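Local structure of conserved hypothetical protein (1TSJ) at residues N14-T24 with D45-L56. The protein is of unknown function but belongs to the 3-demethylubiquinone-9 3-methyltransferase family of the glyoxalase clan. Numbering follows the deposited sequence.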
ATOM      1  N   ASN A  14     -12.125   6.498   8.198  1.00 46.86           N
ATOM      2  CA  ASN A  14     -12.494   5.179   8.660  1.00 45.88           C
ATOM      3  C   ASN A  14     -13.579   4.824   7.746  1.00 44.72           C
ATOM      4  O   ASN A  14     -14.694   4.708   8.133  1.00 42.99           O
ATOM      5  CB  ASN A  14     -12.918   5.271  10.064  1.00 45.69           C
ATOM      6  CG  ASN A  14     -11.779   5.702  10.939  1.00 48.44           C
ATOM      7  OD1 ASN A  14     -10.801   4.952  11.201  1.00 50.49           O
ATOM      8  ND2 ASN A  14     -11.846   6.945  11.354  1.00 53.28           N
ATOM      9  N   GLN A  15     -13.204   4.770   6.476  1.00 43.79           N
ATOM     10  CA  GLN A  15     -14.172   4.654   5.446  1.00 42.89           C
ATOM     11  C   GLN A  15     -13.783   3.628   4.389  1.00 40.33           C
ATOM     12  O   GLN A  15     -14.321   3.591   3.268  1.00 41.27           O
ATOM     13  CB  GLN A  15     -14.420   6.035   4.832  1.00 43.90           C
ATOM     14  CG  GLN A  15     -14.887   7.132   5.780  1.00 46.22           C
ATOM     15  CD  GLN A  15     -15.364   8.333   4.947  1.00 51.04           C
ATOM     16  OE1 GLN A  15     -16.566   8.454   4.638  1.00 51.23           O
ATOM     17  NE2 GLN A  15     -14.409   9.192   4.533  1.00 54.69           N
ATOM     18  N   ALA A  16     -12.875   2.762   4.753  1.00 37.23           N
ATOM     19  CA  ALA A  16     -12.331   1.886   3.754  1.00 35.31           C
ATOM     20  C   ALA A  16     -13.332   0.813   3.369  1.00 32.98           C
ATOM     21  O   ALA A  16     -13.494   0.546   2.227  1.00 32.88           O
ATOM     22  CB  ALA A  16     -11.011   1.251   4.248  1.00 35.69           C
ATOM     23  N   GLU A  17     -13.981   0.186   4.328  1.00 31.04           N
ATOM     24  CA  GLU A  17     -14.960  -0.853   3.989  1.00 30.32           C
ATOM     25  C   GLU A  17     -16.089  -0.366   3.069  1.00 28.42           C
ATOM     26  O   GLU A  17     -16.415  -0.999   2.079  1.00 27.84           O
ATOM     27  CB  GLU A  17     -15.441  -1.489   5.263  1.00 30.78           C
ATOM     28  CG  GLU A  17     -16.342  -2.623   5.037  1.00 34.63           C
ATOM     29  CD  GLU A  17     -16.610  -3.466   6.304  1.00 42.27           C
ATOM     30  OE1 GLU A  17     -16.948  -2.974   7.421  1.00 44.29           O
ATOM     31  OE2 GLU A  17     -16.540  -4.695   6.172  1.00 51.01           O
ATOM     32  N   GLU A  18     -16.601   0.803   3.340  1.00 27.25           N
ATOM     33  CA  GLU A  18     -17.502   1.475   2.419  1.00 29.76           C
ATOM     34  C   GLU A  18     -16.909   1.839   1.019  1.00 26.83           C
ATOM     35  O   GLU A  18     -17.625   1.639   0.017  1.00 26.33           O
ATOM     36  CB  GLU A  18     -18.049   2.815   3.040  1.00 30.46           C
ATOM     37  CG  GLU A  18     -17.870   3.009   4.593  1.00 37.65           C
ATOM     38  CD  GLU A  18     -18.099   4.494   5.137  1.00 39.25           C
ATOM     39  OE1 GLU A  18     -17.708   4.799   6.416  1.00 45.19           O
ATOM     40  OE2 GLU A  18     -18.653   5.355   4.265  1.00 49.51           O
ATOM     41  N   ALA A  19     -15.718   2.509   0.971  1.00 24.04           N
ATOM     42  CA  ALA A  19     -15.053   2.866  -0.258  1.00 22.43           C
ATOM     43  C   ALA A  19     -14.869   1.628  -1.079  1.00 21.92           C
ATOM     44  O   ALA A  19     -15.372   1.532  -2.212  1.00 22.62           O
ATOM     45  CB  ALA A  19     -13.732   3.384  -0.000  1.00 23.58           C
ATOM     46  N   VAL A  20     -14.183   0.628  -0.522  1.00 19.90           N
ATOM     47  CA  VAL A  20     -14.068  -0.676  -1.212  1.00 18.59           C
ATOM     48  C   VAL A  20     -15.376  -1.215  -1.744  1.00 19.31           C
ATOM     49  O   VAL A  20     -15.434  -1.654  -2.873  1.00 19.13           O
ATOM     50  CB  VAL A  20     -13.483  -1.678  -0.264  1.00 17.45           C
ATOM     51  CG1 VAL A  20     -13.527  -3.015  -0.788  1.00 17.12           C
ATOM     52  CG2 VAL A  20     -12.083  -1.336  -0.080  1.00 18.46           C
ATOM     53  N   LYS A  21     -16.410  -1.215  -0.886  1.00 22.24           N
ATOM     54  CA  LYS A  21     -17.771  -1.775  -1.189  1.00 22.65           C
ATOM     55  C   LYS A  21     -18.372  -1.082  -2.359  1.00 21.69           C
ATOM     56  O   LYS A  21     -18.955  -1.716  -3.258  1.00 20.40           O
ATOM     57  CB  LYS A  21     -18.717  -1.698  -0.006  1.00 23.75           C
ATOM     58  CG  LYS A  21     -20.044  -2.586  -0.197  1.00 28.63           C
ATOM     59  CD  LYS A  21     -21.354  -1.799   0.252  1.00 36.43           C
ATOM     60  CE  LYS A  21     -21.536  -0.629  -0.889  1.00 40.38           C
ATOM     61  NZ  LYS A  21     -22.619   0.380  -0.885  1.00 40.17           N
ATOM     62  N   LEU A  22     -18.050   0.188  -2.401  1.00 21.65           N
ATOM     63  CA  LEU A  22     -18.510   1.097  -3.454  1.00 24.27           C
ATOM     64  C   LEU A  22     -17.846   0.852  -4.767  1.00 24.07           C
ATOM     65  O   LEU A  22     -18.508   0.842  -5.877  1.00 26.84           O
ATOM     66  CB  LEU A  22     -18.274   2.585  -3.035  1.00 25.83           C
ATOM     67  CG  LEU A  22     -18.698   3.639  -4.095  1.00 29.90           C
ATOM     68  CD1 LEU A  22     -20.177   3.439  -4.256  1.00 31.92           C
ATOM     69  CD2 LEU A  22     -18.376   5.203  -3.820  1.00 27.66           C
ATOM     70  N   TYR A  23     -16.539   0.682  -4.736  1.00 22.29           N
ATOM     71  CA  TYR A  23     -15.890   0.560  -6.034  1.00 21.73           C
ATOM     72  C   TYR A  23     -16.041  -0.855  -6.638  1.00 21.74           C
ATOM     73  O   TYR A  23     -16.175  -1.092  -7.830  1.00 20.20           O
ATOM     74  CB  TYR A  23     -14.387   0.899  -5.891  1.00 21.96           C
ATOM     75  CG  TYR A  23     -14.064   2.201  -5.270  1.00 21.46           C
ATOM     76  CD1 TYR A  23     -12.968   2.340  -4.463  1.00 19.90           C
ATOM     77  CD2 TYR A  23     -14.877   3.329  -5.481  1.00 23.68           C
ATOM     78  CE1 TYR A  23     -12.727   3.555  -3.876  1.00 21.33           C
ATOM     79  CE2 TYR A  23     -14.559   4.584  -4.914  1.00 22.35           C
ATOM     80  CZ  TYR A  23     -13.504   4.664  -4.108  1.00 22.97           C
ATOM     81  OH  TYR A  23     -13.173   5.887  -3.500  1.00 27.11           O
ATOM     82  N   THR A  24     -15.907  -1.814  -5.762  1.00 24.13           N
ATOM     83  CA  THR A  24     -16.132  -3.245  -6.051  1.00 25.91           C
ATOM     84  C   THR A  24     -17.502  -3.439  -6.760  1.00 24.48           C
ATOM     85  O   THR A  24     -17.649  -4.146  -7.722  1.00 24.13           O
ATOM     86  CB  THR A  24     -15.950  -4.029  -4.598  1.00 27.91           C
ATOM     87  OG1 THR A  24     -14.506  -4.385  -4.373  1.00 32.25           O
ATOM     88  CG2 THR A  24     -16.673  -5.329  -4.652  1.00 34.37           C
ATOM     89  N   ASP A  45      -8.216   1.714  15.734  1.00 53.40           N
ATOM     90  CA  ASP A  45      -9.718   1.880  15.805  1.00 54.17           C
ATOM     91  C   ASP A  45     -10.387   0.603  15.312  1.00 55.18           C
ATOM     92  O   ASP A  45     -10.187   0.094  14.152  1.00 57.32           O
ATOM     93  CB  ASP A  45     -10.413   2.986  14.963  1.00 53.56           C
ATOM     94  CG  ASP A  45     -10.364   4.362  15.582  1.00 55.41           C
ATOM     95  OD1 ASP A  45      -9.657   4.538  16.606  1.00 59.01           O
ATOM     96  OD2 ASP A  45     -10.994   5.356  15.105  1.00 56.69           O
ATOM     97  N   PRO A  46     -11.187   0.043  16.191  1.00 54.91           N
ATOM     98  CA  PRO A  46     -11.669  -1.344  15.947  1.00 53.72           C
ATOM     99  C   PRO A  46     -12.747  -1.367  14.938  1.00 52.11           C
ATOM    100  O   PRO A  46     -13.570  -0.458  14.920  1.00 53.19           O
ATOM    101  CB  PRO A  46     -12.179  -1.807  17.330  1.00 54.37           C
ATOM    102  CG  PRO A  46     -12.263  -0.491  18.202  1.00 55.16           C
ATOM    103  CD  PRO A  46     -11.552   0.624  17.516  1.00 55.22           C
ATOM    104  N   GLY A  47     -12.767  -2.378  14.096  1.00 49.78           N
ATOM    105  CA  GLY A  47     -13.800  -2.419  13.064  1.00 47.77           C
ATOM    106  C   GLY A  47     -13.294  -1.702  11.816  1.00 46.27           C
ATOM    107  O   GLY A  47     -13.768  -1.967  10.682  1.00 46.79           O
ATOM    108  N   THR A  48     -12.287  -0.861  11.990  1.00 43.48           N
ATOM    109  CA  THR A  48     -11.577  -0.321  10.853  1.00 42.59           C
ATOM    110  C   THR A  48     -10.724  -1.279  10.030  1.00 41.02           C
ATOM    111  O   THR A  48     -10.282  -2.299  10.543  1.00 42.41           O
ATOM    112  CB  THR A  48     -10.706   0.797  11.313  1.00 43.32           C
ATOM    113  OG1 THR A  48     -11.585   1.842  11.781  1.00 43.36           O
ATOM    114  CG2 THR A  48     -10.008   1.448  10.068  1.00 46.02           C
ATOM    115  N   VAL A  49     -10.482  -0.960   8.747  1.00 38.68           N
ATOM    116  CA  VAL A  49      -9.685  -1.849   7.888  1.00 35.31           C
ATOM    117  C   VAL A  49      -8.218  -1.673   8.210  1.00 33.83           C
ATOM    118  O   VAL A  49      -7.737  -0.576   8.349  1.00 31.51           O
ATOM    119  CB  VAL A  49     -10.003  -1.610   6.428  1.00 33.71           C
ATOM    120  CG1 VAL A  49      -9.104  -2.404   5.629  1.00 34.75           C
ATOM    121  CG2 VAL A  49     -11.380  -2.054   6.181  1.00 30.98           C
ATOM    122  N   GLN A  50      -7.535  -2.770   8.377  1.00 33.61           N
ATOM    123  CA  GLN A  50      -6.110  -2.771   8.584  1.00 36.05           C
ATOM    124  C   GLN A  50      -5.500  -3.120   7.294  1.00 35.44           C
ATOM    125  O   GLN A  50      -4.458  -2.661   6.932  1.00 34.98           O
ATOM    126  CB  GLN A  50      -5.735  -3.892   9.529  1.00 36.63           C
ATOM    127  CG  GLN A  50      -4.225  -4.151   9.838  1.00 39.36           C
ATOM    128  CD  GLN A  50      -4.110  -5.290  10.955  1.00 43.92           C
ATOM    129  OE1 GLN A  50      -3.104  -5.319  11.777  1.00 55.69           O
ATOM    130  NE2 GLN A  50      -5.173  -6.193  11.055  1.00 49.74           N
ATOM    131  N   HIS A  51      -6.133  -4.024   6.601  1.00 36.06           N
ATOM    132  CA  HIS A  51      -5.521  -4.449   5.401  1.00 37.44           C
ATOM    133  C   HIS A  51      -6.674  -4.911   4.487  1.00 36.02           C
ATOM    134  O   HIS A  51      -7.428  -5.769   4.912  1.00 36.13           O
ATOM    135  CB  HIS A  51      -4.485  -5.571   5.727  1.00 39.39           C
ATOM    136  CG  HIS A  51      -3.769  -6.151   4.500  1.00 47.64           C
ATOM    137  ND1 HIS A  51      -3.759  -7.528   4.209  1.00 53.01           N
ATOM    138  CD2 HIS A  51      -3.019  -5.540   3.502  1.00 52.15           C
ATOM    139  CE1 HIS A  51      -3.040  -7.726   3.098  1.00 54.30           C
ATOM    140  NE2 HIS A  51      -2.570  -6.547   2.659  1.00 54.91           N
ATOM    141  N   SER A  52      -6.778  -4.350   3.253  1.00 33.93           N
ATOM    142  CA  SER A  52      -7.685  -4.844   2.184  1.00 31.56           C
ATOM    143  C   SER A  52      -6.915  -4.958   0.888  1.00 28.82           C
ATOM    144  O   SER A  52      -6.161  -4.130   0.540  1.00 26.90           O
ATOM    145  CB  SER A  52      -8.904  -3.887   1.947  1.00 32.67           C
ATOM    146  OG  SER A  52     -10.050  -4.566   1.364  1.00 35.61           O
ATOM    147  N   ILE A  53      -7.189  -6.014   0.165  1.00 27.06           N
ATOM    148  CA  ILE A  53      -6.756  -6.177  -1.176  1.00 25.21           C
ATOM    149  C   ILE A  53      -7.998  -6.507  -1.990  1.00 23.74           C
ATOM    150  O   ILE A  53      -8.678  -7.484  -1.731  1.00 24.41           O
ATOM    151  CB  ILE A  53      -5.795  -7.320  -1.268  1.00 24.82           C
ATOM    152  CG1 ILE A  53      -4.550  -6.998  -0.506  1.00 23.69           C
ATOM    153  CG2 ILE A  53      -5.447  -7.610  -2.678  1.00 24.14           C
ATOM    154  CD1 ILE A  53      -3.654  -8.106  -0.498  1.00 21.82           C
ATOM    155  N   PHE A  54      -8.247  -5.714  -3.009  1.00 21.26           N
ATOM    156  CA  PHE A  54      -9.398  -5.896  -3.822  1.00 18.92           C
ATOM    157  C   PHE A  54      -9.019  -5.763  -5.281  1.00 19.60           C
ATOM    158  O   PHE A  54      -7.965  -5.297  -5.642  1.00 19.31           O
ATOM    159  CB  PHE A  54     -10.486  -4.955  -3.314  1.00 16.36           C
ATOM    160  CG  PHE A  54     -10.145  -3.491  -3.332  1.00 14.82           C
ATOM    161  CD1 PHE A  54      -9.410  -2.909  -2.385  1.00 17.69           C
ATOM    162  CD2 PHE A  54     -10.605  -2.659  -4.348  1.00 14.56           C
ATOM    163  CE1 PHE A  54      -9.095  -1.473  -2.522  1.00 16.81           C
ATOM    164  CE2 PHE A  54     -10.338  -1.370  -4.409  1.00 11.77           C
ATOM    165  CZ  PHE A  54      -9.602  -0.771  -3.533  1.00 13.36           C
ATOM    166  N   THR A  55      -9.901  -6.197  -6.113  1.00 21.06           N
ATOM    167  CA  THR A  55      -9.815  -6.090  -7.571  1.00 22.36           C
ATOM    168  C   THR A  55     -10.802  -5.063  -8.137  1.00 22.16           C
ATOM    169  O   THR A  55     -11.837  -4.841  -7.554  1.00 21.70           O
ATOM    170  CB  THR A  55     -10.161  -7.476  -8.076  1.00 23.36           C
ATOM    171  OG1 THR A  55      -9.062  -8.339  -7.750  1.00 27.43           O
ATOM    172  CG2 THR A  55     -10.065  -7.547  -9.449  1.00 27.48           C
ATOM    173  N   LEU A  56     -10.439  -4.386  -9.241  1.00 22.58           N
ATOM    174  CA  LEU A  56     -11.323  -3.547 -10.038  1.00 21.31           C
ATOM    175  C   LEU A  56     -10.872  -3.839 -11.437  1.00 22.60           C
ATOM    176  O   LEU A  56      -9.725  -3.472 -11.769  1.00 24.59           O
ATOM    177  CB  LEU A  56     -11.103  -2.049  -9.834  1.00 19.64           C
ATOM    178  CG  LEU A  56     -11.275  -1.486  -8.435  1.00 20.19           C
ATOM    179  CD1 LEU A  56     -11.183   0.107  -8.276  1.00 18.29           C
ATOM    180  CD2 LEU A  56     -12.509  -1.883  -7.935  1.00 20.08           C
TER
HETATM  181  O   HOH W   1     -14.597  -0.938   8.513  1.00 30.06           O
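Val20 and Phe54 meet where helix 16-24 runs along one face of strand 51-56, the two axes 9.0 Å apart at closest approach and their directions 24° from parallel. Methyl CG2 of Val20 lies over a face of the Phe54 ring, 4.1 Å from its centroid, in a CH-pi contact. Phe54 has CG between its backbone N and carbonyl carbon (chi1 59°), which raises the flat ring from the strand toward the helix. The Val20 side chain also touches Ile32 and Met35 of strand 31-37 and Ala63 of strand 59-64, a short branched group suited to the space between helix and sheet. The helix thus packs across neighbouring antiparallel strands of a mixed sheet, consistent with the beta-alpha-beta-beta-beta module of the glyoxalase (vicinal oxygen chelate) fold. Ala16 is small enough for the first helical turn to lie close to Val49, CB to CB 3.7 Å. At the far end the branch at Leu56 CG lets CD2 come within 3.9 Å of Tyr23 CB. Ser52, whose OG comes near Val20 CG2, can be buried because its hydroxyl is hydrogen-bonded to Thr34 O. Asn14, just before the helix, accepts a long hydrogen bond at OD1 from Thr48 OG1 (3.3 Å), the hydroxyl lying above the amide's carbonyl plane. Gly47 suits the type II turn Asp45-Thr48 with its positive phi of 90°; a water links its O to Glu17 OE1, and Lys37 NZ binds both oxygens, pairing with the glutamate as a salt bridge.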